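Local coordinates for capsular polysaccharide biosynthesis protein (Burkholderia pseudomallei, PDB 4BQN) that binds coenzyme A and probably acts as an acetyltransferase in the biosynthesis of the capsular polysaccharide, at residues A[119-124]-A[278-283]; A[123-128]-A[271-276]; A[136-141]-A[240-245]. The protein carries 1 engineered substitution. One frame throughout, in Å; residues are numbered along the deposited sequence. Where two conformers were deposited one is given.

From the N terminus, the chain first passes through the parallel sheet and then enters strand 121-122, which runs straight into helix 123-130. Contact 1 returns to this junction from the end of helix 269-281 and so closes a long loop. Contact 2 joins the same two helices slightly further in, at 123-128 and 271-276, and is enclosed by contact 1. Contact 3 is the innermost of the three, pairing helix 135-140 with the loop 240-245 that precedes strand 260-262, so nothing crosses. The three meet through side chains: Gln276 and Tyr242 both hydrogen-bond to Asp122, while Tyr138 packs on Leu124, Ile125 and Ala128. Together they tie three helices, a strand and a loop.

Contact 1 of 3, residues A[119-124]-A[278-283]; sequences GYVDAL and EWFERS
Val121 lodges against Trp279 and Phe280 where a short antiparallel strand pair, 107-108 with 121-122, is covered by the last turns of helix 269-281. The strand passes directly into helix 123-130, so the two aromatic rings lie against a strand-to-helix junction. The backbones stay well apart, with 9.0 Å between the CA atoms of Val121 and Trp279, and the side chains bridge the gap.

The two methyls of Val121 divide the work. CG1, which stands anti to the carbonyl carbon, makes a CH-pi contact over one face of the indole, 4.2 Å from the centroid of the Trp279 six-membered ring and 22° off its normal. It sits toward the rim, nearest CZ3. CG2 goes instead to Phe280, meeting its CZ at 3.7 Å, and Val121 CB leans on the same carbon. The aromatic neighbours also pack on each other: CE3 of Trp279 lies 3.8 Å above the plane of the Phe280 ring, again toward its rim, which helps set how the two rings are turned. Phe291, from helix 285-296, touches both Val121 and Phe280 and adds to this apolar cluster. The bound coenzyme A is about 10 Å from the Val121 side chain, so Val121 lies near the coenzyme without touching it.

Asp122 takes part chiefly through its backbone, while its carboxylate serves the helix that follows. It is the N-cap residue of helix 123-130, with OD1 accepting a hydrogen bond from Ile125 N, and OD2 is hydrogen-bonded to Tyr242 OH and Thr106 OG1. On the side facing the aromatic pair, the Asp122 carbonyl oxygen comes obliquely to the Phe280 ring, and O lies 3.2 Å from Phe280 CE2.

Contact 2 of 3, residues A[123-128]-A[271-276]; sequences ALIAGA and PYLLEQ
Helices 123-130 and 269-281 cross here, their axes steeply inclined to each other, and Ile125 carries the contact from helix 123-130. The CA atoms of Ile125 and Gln276 are 7.1 Å apart, close enough for one branched side chain to span the interface.

Ile125 extends fully along its longer branch: chi2 is 180°, which carries CD1 to the backbone of the facing helix. There the methyl meets three groups at once. Ile125 CD1 lies 3.6 Å from the backbone O of Leu273. The branch methyl CD2 of Leu273 is 3.7 Å from the same Ile125 CD1, and CB of Gln276 approaches it equally closely. On the shorter branch, Ile125 CG2 rests against Gln276 C at 4.1 Å. Both partner side chains run at about a right angle to the isoleucine.

Gln276 shows only its aliphatic root to this interface. Its chain bends at chi2 (-75°), and OE1 accepts a hydrogen bond from Asp122 N, the amide of the residue just before helix 123-130. Phe277 and Phe280 of helix 269-281 also touch Ile125.

No hydrogen bond links the two segments themselves. The contact is therefore one of van der Waals packing round the isoleucine methyls, while the buried OE1 of Gln276 takes the amide of Asp122 beside the interface.

Contact 3 of 3, residues A[136-141]-A[240-245]; sequences ETYLRH and SLYPIY
Tyr138 and Tyr242 meet from unlike backbones, the former on the short helix 135-140 and the latter on an extended, polyproline-like run in the loop between helix 204-217 and strand 260-262. This is a buried tyrosine-tyrosine contact that joins that loop to the helical part of the fold, away from the coenzyme A pocket.

The side chains lie at about a right angle and touch through their phenol oxygens. Tyr138 OH donates a hydrogen bond to Tyr242 OH at 2.7 Å. The acceptor oxygen lies in the plane of the Tyr138 ring, at its edge, and the donor oxygen in turn lies near the plane of the Tyr242 ring. With CG anti to the backbone N (chi1 -169°), the Tyr138 ring is carried across from its helix to the loop. Carbon contact is slight: Tyr138 CE1 and Tyr242 CE2 are 4.4 Å apart.

The Asp122 carboxylate, as partner of Tyr242 OH, forms the base of a chain of polar groups that runs through Tyr242 to Tyr138. The nearby negative charge probably polarises the Tyr242 hydroxyl and makes it a stronger acceptor toward Tyr138. Ile145, from helix 142-151, touches both tyrosines, and the Phe277 ring meets Tyr138 edge to face.

His141 follows the helix bearing Tyr138 and is the N-cap residue of the next. The His141 imidazole folds back, ND1 donating to Thr137 O at 2.8 Å with an N-H...O angle of 158°, the donor tilted 34° from the carbonyl plane.

Contact 1 of 3, residues A[119-124]-A[278-283]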
loop_
_atom_site.group_PDB
_atom_site.type_symbol
_atom_site.label_atom_id
_atom_site.label_comp_id
_atom_site.label_asym_id
_atom_site.label_seq_id
_atom_site.Cartn_x
_atom_site.Cartn_y
_atom_site.Cartn_z
ATOM N N GLY A 119 -6.574 9.847 4.203
ATOM C CA GLY A 119 -6.075 9.147 3.013
ATOM C C GLY A 119 -6.885 7.940 2.542
ATOM O O GLY A 119 -6.597 7.369 1.485
ATOM N N TYR A 120 -7.863 7.511 3.340
ATOM C CA TYR A 120 -8.653 6.313 3.044
ATOM C C TYR A 120 -10.103 6.571 3.377
ATOM O O TYR A 120 -10.411 7.370 4.279
ATOM C CB TYR A 120 -8.167 5.105 3.856
ATOM C CG TYR A 120 -6.702 4.849 3.681
ATOM C CD1 TYR A 120 -6.231 4.079 2.623
ATOM C CD2 TYR A 120 -5.772 5.432 4.545
ATOM C CE1 TYR A 120 -4.868 3.873 2.448
ATOM C CE2 TYR A 120 -4.412 5.236 4.368
ATOM C CZ TYR A 120 -3.973 4.460 3.324
ATOM O OH TYR A 120 -2.627 4.265 3.176
ATOM N N VAL A 121 -10.984 5.912 2.635
ATOM C CA VAL A 121 -12.411 5.953 2.891
ATOM C C VAL A 121 -13.009 4.561 2.730
ATOM O O VAL A 121 -12.396 3.665 2.136
ATOM C CB VAL A 121 -13.141 6.929 1.938
ATOM C CG1 VAL A 121 -12.670 8.370 2.149
ATOM C CG2 VAL A 121 -12.969 6.514 0.483
ATOM N N ASP A 122 -14.194 4.374 3.284
ATOM C CA ASP A 122 -14.880 3.103 3.144
ATOM C C ASP A 122 -15.785 3.180 1.917
ATOM O O ASP A 122 -16.815 3.859 1.920
ATOM C CB ASP A 122 -15.631 2.737 4.429
ATOM C CG ASP A 122 -16.119 1.311 4.419
ATOM O OD1 ASP A 122 -16.915 0.972 3.518
ATOM O OD2 ASP A 122 -15.660 0.519 5.277
ATOM N N ALA A 123 -15.356 2.522 0.846
ATOM C CA ALA A 123 -16.088 2.504 -0.405
ATOM C C ALA A 123 -17.421 1.779 -0.312
ATOM O O ALA A 123 -18.335 2.100 -1.070
ATOM C CB ALA A 123 -15.238 1.905 -1.511
ATOM N N LEU A 124 -17.557 0.807 0.586
ATOM C CA LEU A 124 -18.867 0.174 0.722
ATOM C C LEU A 124 -19.871 1.179 1.272
ATOM O O LEU A 124 -21.015 1.193 0.854
ATOM C CB LEU A 124 -18.794 -1.087 1.585
ATOM C CG LEU A 124 -20.071 -1.938 1.522
ATOM C CD1 LEU A 124 -20.356 -2.445 0.112
ATOM C CD2 LEU A 124 -19.954 -3.099 2.486
ATOM N N GLU A 278 -20.994 10.821 6.963
ATOM C CA GLU A 278 -21.074 12.278 6.972
ATOM C C GLU A 278 -20.149 12.878 5.912
ATOM O O GLU A 278 -20.511 13.836 5.233
ATOM C CB GLU A 278 -20.764 12.796 8.372
ATOM C CG GLU A 278 -21.869 12.412 9.351
ATOM C CD GLU A 278 -21.477 12.418 10.817
ATOM O OE1 GLU A 278 -20.332 12.771 11.161
ATOM O OE2 GLU A 278 -22.344 12.062 11.642
ATOM N N TRP A 279 -18.972 12.280 5.740
ATOM C CA TRP A 279 -18.006 12.753 4.761
ATOM C C TRP A 279 -18.564 12.594 3.340
ATOM O O TRP A 279 -18.564 13.554 2.567
ATOM C CB TRP A 279 -16.674 12.017 4.937
ATOM C CG TRP A 279 -15.568 12.613 4.117
ATOM C CD1 TRP A 279 -14.736 13.637 4.487
ATOM C CD2 TRP A 279 -15.175 12.238 2.791
ATOM N NE1 TRP A 279 -13.853 13.925 3.469
ATOM C CE2 TRP A 279 -14.092 13.073 2.423
ATOM C CE3 TRP A 279 -15.620 11.266 1.878
ATOM C CZ2 TRP A 279 -13.466 12.987 1.176
ATOM C CZ3 TRP A 279 -14.980 11.177 0.624
ATOM C CH2 TRP A 279 -13.926 12.041 0.292
ATOM N N PHE A 280 -19.071 11.409 3.003
ATOM C CA PHE A 280 -19.631 11.206 1.669
ATOM C C PHE A 280 -20.859 12.081 1.400
ATOM O O PHE A 280 -21.055 12.520 0.261
ATOM C CB PHE A 280 -19.981 9.745 1.428
ATOM C CG PHE A 280 -18.784 8.861 1.189
ATOM C CD1 PHE A 280 -18.022 8.994 0.025
ATOM C CD2 PHE A 280 -18.431 7.881 2.118
ATOM C CE1 PHE A 280 -16.927 8.169 -0.204
ATOM C CE2 PHE A 280 -17.348 7.048 1.887
ATOM C CZ PHE A 280 -16.597 7.192 0.727
ATOM N N GLU A 281 -21.680 12.312 2.433
ATOM C CA GLU A 281 -22.896 13.099 2.254
ATOM C C GLU A 281 -22.580 14.577 1.938
ATOM O O GLU A 281 -23.431 15.288 1.418
ATOM C CB GLU A 281 -23.854 12.889 3.442
ATOM C CG GLU A 281 -24.542 11.512 3.429
ATOM C CD GLU A 281 -25.071 11.038 4.789
ATOM O OE1 GLU A 281 -25.181 11.869 5.719
ATOM O OE2 GLU A 281 -25.387 9.824 4.932
ATOM N N ARG A 282 -21.342 15.011 2.201
ATOM C CA ARG A 282 -20.922 16.382 1.859
ATOM C C ARG A 282 -20.600 16.565 0.376
ATOM O O ARG A 282 -20.609 17.678 -0.124
ATOM C CB ARG A 282 -19.737 16.825 2.723
ATOM C CG ARG A 282 -20.084 16.934 4.201
ATOM C CD ARG A 282 -18.891 17.339 5.058
ATOM N NE ARG A 282 -19.174 17.105 6.477
ATOM C CZ ARG A 282 -18.511 16.257 7.263
ATOM N NH1 ARG A 282 -17.478 15.564 6.801
ATOM N NH2 ARG A 282 -18.869 16.119 8.530
ATOM N N SER A 283 -20.299 15.473 -0.323
ATOM C CA SER A 283 -19.953 15.541 -1.740
ATOM C C SER A 283 -21.197 15.353 -2.620
ATOM O O SER A 283 -22.202 14.823 -2.156
ATOM C CB SER A 283 -18.905 14.463 -2.074
ATOM O OG SER A 283 -17.619 14.867 -1.641
#

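Contact 2 of 3, residues A[123-128]-A[271-276]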
loop_
_atom_site.group_PDB
_atom_site.type_symbol
_atom_site.label_atom_id
_atom_site.label_comp_id
_atom_site.label_asym_id
_atom_site.label_seq_id
_atom_site.Cartn_x
_atom_site.Cartn_y
_atom_site.Cartn_z
ATOM N N ALA A 123 -15.356 2.522 0.846
ATOM C CA ALA A 123 -16.088 2.504 -0.405
ATOM C C ALA A 123 -17.421 1.779 -0.312
ATOM O O ALA A 123 -18.335 2.100 -1.070
ATOM C CB ALA A 123 -15.238 1.905 -1.511
ATOM N N LEU A 124 -17.557 0.807 0.586
ATOM C CA LEU A 124 -18.867 0.174 0.722
ATOM C C LEU A 124 -19.871 1.179 1.272
ATOM O O LEU A 124 -21.015 1.193 0.854
ATOM C CB LEU A 124 -18.794 -1.087 1.585
ATOM C CG LEU A 124 -20.071 -1.938 1.522
ATOM C CD1 LEU A 124 -20.356 -2.445 0.112
ATOM C CD2 LEU A 124 -19.954 -3.099 2.486
ATOM N N ILE A 125 -19.435 2.024 2.204
ATOM C CA ILE A 125 -20.272 3.134 2.684
ATOM C C ILE A 125 -20.679 4.047 1.525
ATOM O O ILE A 125 -21.830 4.457 1.450
ATOM C CB ILE A 125 -19.607 3.874 3.857
ATOM C CG1 ILE A 125 -19.701 2.972 5.082
ATOM C CG2 ILE A 125 -20.272 5.228 4.127
ATOM C CD1 ILE A 125 -19.092 3.523 6.349
ATOM N N ALA A 126 -19.744 4.365 0.627
ATOM C CA ALA A 126 -20.117 5.140 -0.563
ATOM C C ALA A 126 -21.274 4.485 -1.336
ATOM O O ALA A 126 -22.227 5.159 -1.724
ATOM C CB ALA A 126 -18.917 5.375 -1.473
ATOM N N GLY A 127 -21.200 3.169 -1.528
ATOM C CA GLY A 127 -22.294 2.444 -2.182
ATOM C C GLY A 127 -23.605 2.515 -1.420
ATOM O O GLY A 127 -24.670 2.676 -2.011
ATOM N N ALA A 128 -23.521 2.408 -0.100
ATOM C CA ALA A 128 -24.698 2.541 0.757
ATOM C C ALA A 128 -25.326 3.936 0.642
ATOM O O ALA A 128 -26.554 4.058 0.559
ATOM C CB ALA A 128 -24.333 2.222 2.195
ATOM N N PRO A 271 -18.181 5.617 15.709
ATOM C CA PRO A 271 -18.041 6.984 15.219
ATOM C C PRO A 271 -17.219 7.082 13.942
ATOM O O PRO A 271 -17.509 7.934 13.115
ATOM C CB PRO A 271 -17.331 7.719 16.367
ATOM C CG PRO A 271 -16.800 6.661 17.261
ATOM C CD PRO A 271 -17.723 5.500 17.108
ATOM N N TYR A 272 -16.217 6.225 13.771
ATOM C CA TYR A 272 -15.444 6.231 12.531
ATOM C C TYR A 272 -16.361 6.024 11.316
ATOM O O TYR A 272 -16.327 6.790 10.330
ATOM C CB TYR A 272 -14.324 5.175 12.555
ATOM C CG TYR A 272 -13.585 5.139 11.233
ATOM C CD1 TYR A 272 -12.520 6.003 10.985
ATOM C CD2 TYR A 272 -14.002 4.293 10.197
ATOM C CE1 TYR A 272 -11.871 6.007 9.757
ATOM C CE2 TYR A 272 -13.364 4.287 8.965
ATOM C CZ TYR A 272 -12.297 5.144 8.749
ATOM O OH TYR A 272 -11.682 5.133 7.527
ATOM N N LEU A 273 -17.189 4.990 11.388
ATOM C CA LEU A 273 -18.048 4.651 10.262
ATOM C C LEU A 273 -19.165 5.675 10.062
ATOM O O LEU A 273 -19.502 6.026 8.940
ATOM C CB LEU A 273 -18.596 3.229 10.411
ATOM C CG LEU A 273 -17.533 2.119 10.337
ATOM C CD1 LEU A 273 -18.146 0.796 10.762
ATOM C CD2 LEU A 273 -16.927 2.016 8.940
ATOM N N LEU A 274 -19.741 6.167 11.151
ATOM C CA LEU A 274 -20.715 7.246 11.042
ATOM C C LEU A 274 -20.111 8.487 10.375
ATOM O O LEU A 274 -20.758 9.125 9.534
ATOM C CB LEU A 274 -21.281 7.586 12.421
ATOM C CG LEU A 274 -22.172 6.520 13.077
ATOM C CD1 LEU A 274 -22.488 6.881 14.519
ATOM C CD2 LEU A 274 -23.450 6.253 12.296
ATOM N N GLU A 275 -18.872 8.819 10.730
ATOM C CA GLU A 275 -18.182 9.966 10.122
ATOM C C GLU A 275 -17.903 9.756 8.633
ATOM O O GLU A 275 -17.893 10.700 7.855
ATOM C CB GLU A 275 -16.898 10.292 10.888
ATOM C CG GLU A 275 -17.141 10.907 12.261
ATOM C CD GLU A 275 -15.868 11.222 13.037
ATOM O OE1 GLU A 275 -14.776 11.255 12.429
ATOM O OE2 GLU A 275 -15.962 11.441 14.266
ATOM N N GLN A 276 -17.682 8.510 8.232
ATOM C CA GLN A 276 -17.559 8.204 6.798
ATOM C C GLN A 276 -18.839 8.570 6.052
ATOM O O GLN A 276 -18.795 9.189 4.980
ATOM C CB GLN A 276 -17.202 6.723 6.568
ATOM C CG GLN A 276 -15.794 6.358 7.018
ATOM C CD GLN A 276 -14.743 6.879 6.054
ATOM O OE1 GLN A 276 -14.819 6.634 4.852
ATOM N NE2 GLN A 276 -13.767 7.616 6.576
#

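Contact 3 of 3, residues A[136-141]-A[240-245]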
loop_
_atom_site.group_PDB
_atom_site.type_symbol
_atom_site.label_atom_id
_atom_site.label_comp_id
_atom_site.label_asym_id
_atom_site.label_seq_id
_atom_site.Cartn_x
_atom_site.Cartn_y
_atom_site.Cartn_z
ATOM N N GLU A 136 -27.405 4.602 10.334
ATOM C CA GLU A 136 -27.813 3.757 11.450
ATOM C C GLU A 136 -28.077 2.325 10.983
ATOM O O GLU A 136 -27.686 1.358 11.652
ATOM C CB GLU A 136 -29.052 4.342 12.132
ATOM C CG GLU A 136 -28.845 5.729 12.734
ATOM C CD GLU A 136 -28.949 6.877 11.732
ATOM O OE1 GLU A 136 -29.365 6.668 10.567
ATOM O OE2 GLU A 136 -28.620 8.018 12.122
ATOM N N THR A 137 -28.723 2.194 9.821
ATOM C CA THR A 137 -28.999 0.886 9.221
ATOM C C THR A 137 -27.689 0.168 8.894
ATOM O O THR A 137 -27.530 -1.020 9.182
ATOM C CB THR A 137 -29.878 1.006 7.963
ATOM O OG1 THR A 137 -31.112 1.642 8.310
ATOM C CG2 THR A 137 -30.183 -0.364 7.376
ATOM N N TYR A 138 -26.743 0.901 8.314
ATOM C CA TYR A 138 -25.444 0.326 7.983
ATOM C C TYR A 138 -24.753 -0.206 9.235
ATOM O O TYR A 138 -24.261 -1.346 9.241
ATOM C CB TYR A 138 -24.568 1.362 7.289
ATOM C CG TYR A 138 -23.298 0.802 6.680
ATOM C CD1 TYR A 138 -22.147 0.615 7.450
ATOM C CD2 TYR A 138 -23.250 0.478 5.324
ATOM C CE1 TYR A 138 -20.980 0.110 6.879
ATOM C CE2 TYR A 138 -22.100 -0.039 4.741
ATOM C CZ TYR A 138 -20.965 -0.212 5.518
ATOM O OH TYR A 138 -19.825 -0.722 4.930
ATOM N N LEU A 139 -24.720 0.601 10.296
ATOM C CA LEU A 139 -24.060 0.186 11.530
ATOM C C LEU A 139 -24.710 -1.056 12.155
ATOM O O LEU A 139 -24.014 -1.880 12.756
ATOM C CB LEU A 139 -23.958 1.345 12.529
ATOM C CG LEU A 139 -22.691 2.224 12.421
ATOM C CD1 LEU A 139 -21.465 1.468 12.910
ATOM C CD2 LEU A 139 -22.436 2.790 11.024
ATOM N N ARG A 140 -26.018 -1.222 11.960
ATOM C CA ARG A 140 -26.700 -2.418 12.458
ATOM C C ARG A 140 -26.402 -3.663 11.620
ATOM O O ARG A 140 -26.649 -4.770 12.079
ATOM C CB ARG A 140 -28.211 -2.191 12.557
ATOM C CG ARG A 140 -28.607 -1.276 13.709
ATOM C CD ARG A 140 -30.117 -1.169 13.871
ATOM N NE ARG A 140 -30.759 -0.446 12.772
ATOM C CZ ARG A 140 -31.087 0.846 12.793
ATOM N NH1 ARG A 140 -30.836 1.589 13.864
ATOM N NH2 ARG A 140 -31.670 1.397 11.738
ATOM N N HIS A 141 -25.851 -3.482 10.411
ATOM C CA HIS A 141 -25.614 -4.592 9.472
ATOM C C HIS A 141 -24.138 -4.943 9.252
ATOM O O HIS A 141 -23.786 -5.616 8.272
ATOM C CB HIS A 141 -26.277 -4.287 8.124
ATOM C CG HIS A 141 -27.768 -4.445 8.126
ATOM N ND1 HIS A 141 -28.623 -3.495 8.640
ATOM C CD2 HIS A 141 -28.554 -5.444 7.662
ATOM C CE1 HIS A 141 -29.871 -3.902 8.498
ATOM N NE2 HIS A 141 -29.858 -5.083 7.907
ATOM N N SER A 240 -9.426 -1.203 10.633
ATOM C CA SER A 240 -9.996 -2.288 11.416
ATOM C C SER A 240 -10.749 -3.275 10.522
ATOM O O SER A 240 -11.478 -2.872 9.626
ATOM C CB SER A 240 -10.941 -1.694 12.444
ATOM O OG SER A 240 -11.520 -2.717 13.213
ATOM N N LEU A 241 -10.573 -4.571 10.771
ATOM C CA LEU A 241 -11.299 -5.587 10.015
ATOM C C LEU A 241 -12.757 -5.682 10.461
ATOM O O LEU A 241 -13.054 -5.579 11.657
ATOM C CB LEU A 241 -10.611 -6.949 10.133
ATOM C CG LEU A 241 -9.305 -7.140 9.349
ATOM C CD1 LEU A 241 -8.104 -6.427 9.977
ATOM C CD2 LEU A 241 -9.013 -8.618 9.176
ATOM N N TYR A 242 -13.655 -5.889 9.506
ATOM C CA TYR A 242 -15.081 -5.969 9.829
ATOM C C TYR A 242 -15.394 -7.212 10.684
ATOM O O TYR A 242 -14.666 -8.209 10.643
ATOM C CB TYR A 242 -15.916 -6.004 8.544
ATOM C CG TYR A 242 -16.335 -4.644 8.017
ATOM C CD1 TYR A 242 -15.407 -3.618 7.798
ATOM C CD2 TYR A 242 -17.670 -4.408 7.680
ATOM C CE1 TYR A 242 -15.812 -2.382 7.291
ATOM C CE2 TYR A 242 -18.084 -3.179 7.171
ATOM C CZ TYR A 242 -17.152 -2.172 6.983
ATOM O OH TYR A 242 -17.567 -0.965 6.472
ATOM N N PRO A 243 -16.507 -7.162 11.437
ATOM C CA PRO A 243 -16.920 -8.332 12.210
ATOM C C PRO A 243 -17.073 -9.549 11.305
ATOM O O PRO A 243 -17.418 -9.404 10.121
ATOM C CB PRO A 243 -18.297 -7.925 12.757
ATOM C CG PRO A 243 -18.320 -6.434 12.732
ATOM C CD PRO A 243 -17.504 -6.067 11.516
ATOM N N ILE A 244 -16.874 -10.728 11.905
ATOM C CA ILE A 244 -17.031 -12.043 11.265
ATOM C C ILE A 244 -15.886 -12.306 10.286
ATOM O O ILE A 244 -15.154 -13.290 10.433
ATOM C CB ILE A 244 -18.436 -12.260 10.635
ATOM C CG1 ILE A 244 -19.507 -12.141 11.731
ATOM C CG2 ILE A 244 -18.508 -13.622 9.936
ATOM C CD1 ILE A 244 -20.925 -12.356 11.255
ATOM N N TYR A 245 -15.690 -11.396 9.331
ATOM C CA TYR A 245 -14.552 -11.478 8.418
ATOM C C TYR A 245 -13.241 -11.523 9.210
ATOM O O TYR A 245 -12.329 -12.302 8.904
ATOM C CB TYR A 245 -14.570 -10.290 7.460
ATOM C CG TYR A 245 -13.563 -10.406 6.344
ATOM C CD1 TYR A 245 -13.735 -11.361 5.331
ATOM C CD2 TYR A 245 -12.485 -9.541 6.240
ATOM C CE1 TYR A 245 -12.849 -11.476 4.282
ATOM C CE2 TYR A 245 -11.571 -9.660 5.190
ATOM C CZ TYR A 245 -11.762 -10.621 4.210
ATOM O OH TYR A 245 -10.899 -10.773 3.142
#